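Long-range contact in oxygenase-reductase (Streptomyces fradiae, PDB 4OSP), which reduces the C-6 ketone of angucyclinones with NADPH through this C-terminal short-chain dehydrogenase/reductase domain, and probably carries an FAD-dependent oxygenase activity elsewhere: residues V110-P116 / P165-Y170. Residues are numbered along the deposited sequence; the frame is centred on the assembly and turned at random.
Sequences VMGGVAP and PQEVAY
From Met111 facing Tyr170 to Pro116 facing Pro165, the two segments run in opposite directions, with no strand pairing between them. In this Rossmann-fold reductase, residues 110-116 follow the NADP-binding Gly109 of the NNAG motif, and Tyr170 opens the YxxxK motif that ends at the NADP-binding Lys174; the contact thus ties the loop just after one signature motif of short-chain dehydrogenases/reductases to the start of another. It illustrates how one carboxylate can anchor an irregular loop. Glu167, at the N-cap position of helix 168-187, bends at chi2 (40°), which turns its carboxylate toward two consecutive glycine amides. Gly112 N reaches OE2 of Glu167 at 2.8 Å from well above the carboxylate plane, whereas Gly113 N bonds to the syn lone pair of Glu167 OE1 at 2.8 Å and adds a weak bond to OE2. Two N-H groups, through three bonds of which one is weak, thereby restrain the carboxylate's rotation. Where the loop ends, Pro116 lays its CD 3.4 Å from Pro165 O and its CB 4.1 Å from Val168 CG1, while His187 of the second subunit packs on both prolines. Where it begins, with Tyr170 CG anti to the backbone N (chi1 165°), one ring face receives Met111: Met111 CG lies 3.6 Å from the centroid of the Tyr170 ring in a CH-pi contact, and Met111 SD makes a more distant Met-aromatic contact. At the ring's edge, close to its plane, Val110 O lies 3.3 Å from Tyr170 CD1.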
loop_
_atom_site.group_PDB
_atom_site.type_symbol
_atom_site.label_atom_id
_atom_site.label_comp_id
_atom_site.label_asym_id
_atom_site.label_seq_id
_atom_site.Cartn_x
_atom_site.Cartn_y
_atom_site.Cartn_z
ATOM N N VAL B 110 -24.550 -3.852 -1.982
ATOM C CA VAL B 110 -25.444 -3.229 -1.007
ATOM C C VAL B 110 -24.716 -2.955 0.301
ATOM O O VAL B 110 -23.890 -3.757 0.743
ATOM C CB VAL B 110 -26.733 -4.061 -0.746
ATOM C CG1 VAL B 110 -27.416 -4.435 -2.057
ATOM C CG2 VAL B 110 -26.433 -5.304 0.085
ATOM N N MET B 111 -25.018 -1.812 0.910
ATOM C CA MET B 111 -24.479 -1.481 2.222
ATOM C C MET B 111 -25.282 -2.121 3.361
ATOM O O MET B 111 -26.374 -2.649 3.142
ATOM C CB MET B 111 -24.345 0.033 2.383
ATOM C CG MET B 111 -23.040 0.563 1.809
ATOM S SD MET B 111 -22.946 2.352 1.659
ATOM C CE MET B 111 -23.326 2.582 -0.082
ATOM N N GLY B 112 -24.715 -2.107 4.562
ATOM C CA GLY B 112 -25.351 -2.738 5.725
ATOM C C GLY B 112 -26.181 -1.774 6.555
ATOM O O GLY B 112 -27.302 -2.100 6.950
ATOM N N GLY B 113 -25.622 -0.593 6.828
ATOM C CA GLY B 113 -26.318 0.462 7.572
ATOM C C GLY B 113 -26.715 0.055 8.982
ATOM O O GLY B 113 -27.873 0.202 9.377
ATOM N N VAL B 114 -25.745 -0.457 9.735
ATOM C CA VAL B 114 -25.968 -0.966 11.093
ATOM C C VAL B 114 -24.648 -0.880 11.889
ATOM O O VAL B 114 -23.558 -1.050 11.322
ATOM C CB VAL B 114 -26.532 -2.421 11.054
ATOM C CG1 VAL B 114 -25.959 -3.285 12.160
ATOM C CG2 VAL B 114 -28.054 -2.420 11.107
ATOM N N ALA B 115 -24.752 -0.577 13.185
ATOM C CA ALA B 115 -23.596 -0.592 14.096
ATOM C C ALA B 115 -23.023 -2.012 14.221
ATOM O O ALA B 115 -23.771 -2.992 14.125
ATOM C CB ALA B 115 -23.993 -0.054 15.465
ATOM N N PRO B 116 -21.691 -2.128 14.437
ATOM C CA PRO B 116 -21.051 -3.459 14.477
ATOM C C PRO B 116 -21.688 -4.411 15.497
ATOM O O PRO B 116 -21.527 -5.636 15.396
ATOM C CB PRO B 116 -19.587 -3.155 14.849
ATOM C CG PRO B 116 -19.549 -1.709 15.236
ATOM C CD PRO B 116 -20.706 -1.038 14.565
ATOM N N PRO B 165 -16.553 2.171 11.232
ATOM C CA PRO B 165 -17.156 1.006 11.893
ATOM C C PRO B 165 -18.633 0.820 11.544
ATOM O O PRO B 165 -19.161 -0.288 11.668
ATOM C CB PRO B 165 -17.002 1.323 13.388
ATOM C CG PRO B 165 -15.923 2.345 13.461
ATOM C CD PRO B 165 -16.044 3.152 12.205
ATOM N N GLN B 166 -19.279 1.897 11.093
ATOM C CA GLN B 166 -20.699 1.868 10.733
ATOM C C GLN B 166 -21.013 0.927 9.557
ATOM O O GLN B 166 -22.158 0.492 9.381
ATOM C CB GLN B 166 -21.194 3.291 10.428
ATOM C CG GLN B 166 -22.706 3.427 10.264
ATOM C CD GLN B 166 -23.497 2.734 11.371
ATOM O OE1 GLN B 166 -23.081 2.705 12.536
ATOM N NE2 GLN B 166 -24.647 2.176 11.008
ATOM N N GLU B 167 -19.993 0.611 8.765
ATOM C CA GLU B 167 -20.179 -0.177 7.565
ATOM C C GLU B 167 -19.098 -1.253 7.460
ATOM O O GLU B 167 -18.616 -1.575 6.370
ATOM C CB GLU B 167 -20.170 0.750 6.345
ATOM C CG GLU B 167 -21.256 0.465 5.316
ATOM C CD GLU B 167 -22.594 0.125 5.943
ATOM O OE1 GLU B 167 -23.440 1.032 6.066
ATOM O OE2 GLU B 167 -22.792 -1.049 6.326
ATOM N N VAL B 168 -18.735 -1.817 8.606
ATOM C CA VAL B 168 -17.591 -2.724 8.685
ATOM C C VAL B 168 -17.803 -4.004 7.865
ATOM O O VAL B 168 -16.929 -4.407 7.085
ATOM C CB VAL B 168 -17.179 -3.031 10.158
ATOM C CG1 VAL B 168 -18.357 -3.558 10.966
ATOM C CG2 VAL B 168 -15.997 -4.000 10.205
ATOM N N ALA B 169 -18.970 -4.623 8.026
ATOM C CA ALA B 169 -19.297 -5.827 7.278
ATOM C C ALA B 169 -19.225 -5.571 5.762
ATOM O O ALA B 169 -18.723 -6.412 5.007
ATOM C CB ALA B 169 -20.666 -6.343 7.683
ATOM N N TYR B 170 -19.707 -4.401 5.333
ATOM C CA TYR B 170 -19.671 -4.002 3.927
ATOM C C TYR B 170 -18.241 -3.842 3.407
ATOM O O TYR B 170 -17.935 -4.258 2.285
ATOM C CB TYR B 170 -20.462 -2.712 3.723
ATOM C CG TYR B 170 -20.215 -1.991 2.405
ATOM C CD1 TYR B 170 -20.984 -2.275 1.268
ATOM C CD2 TYR B 170 -19.245 -0.993 2.306
ATOM C CE1 TYR B 170 -20.777 -1.598 0.063
ATOM C CE2 TYR B 170 -19.031 -0.309 1.108
ATOM C CZ TYR B 170 -19.800 -0.616 -0.009
ATOM O OH TYR B 170 -19.582 0.064 -1.192
#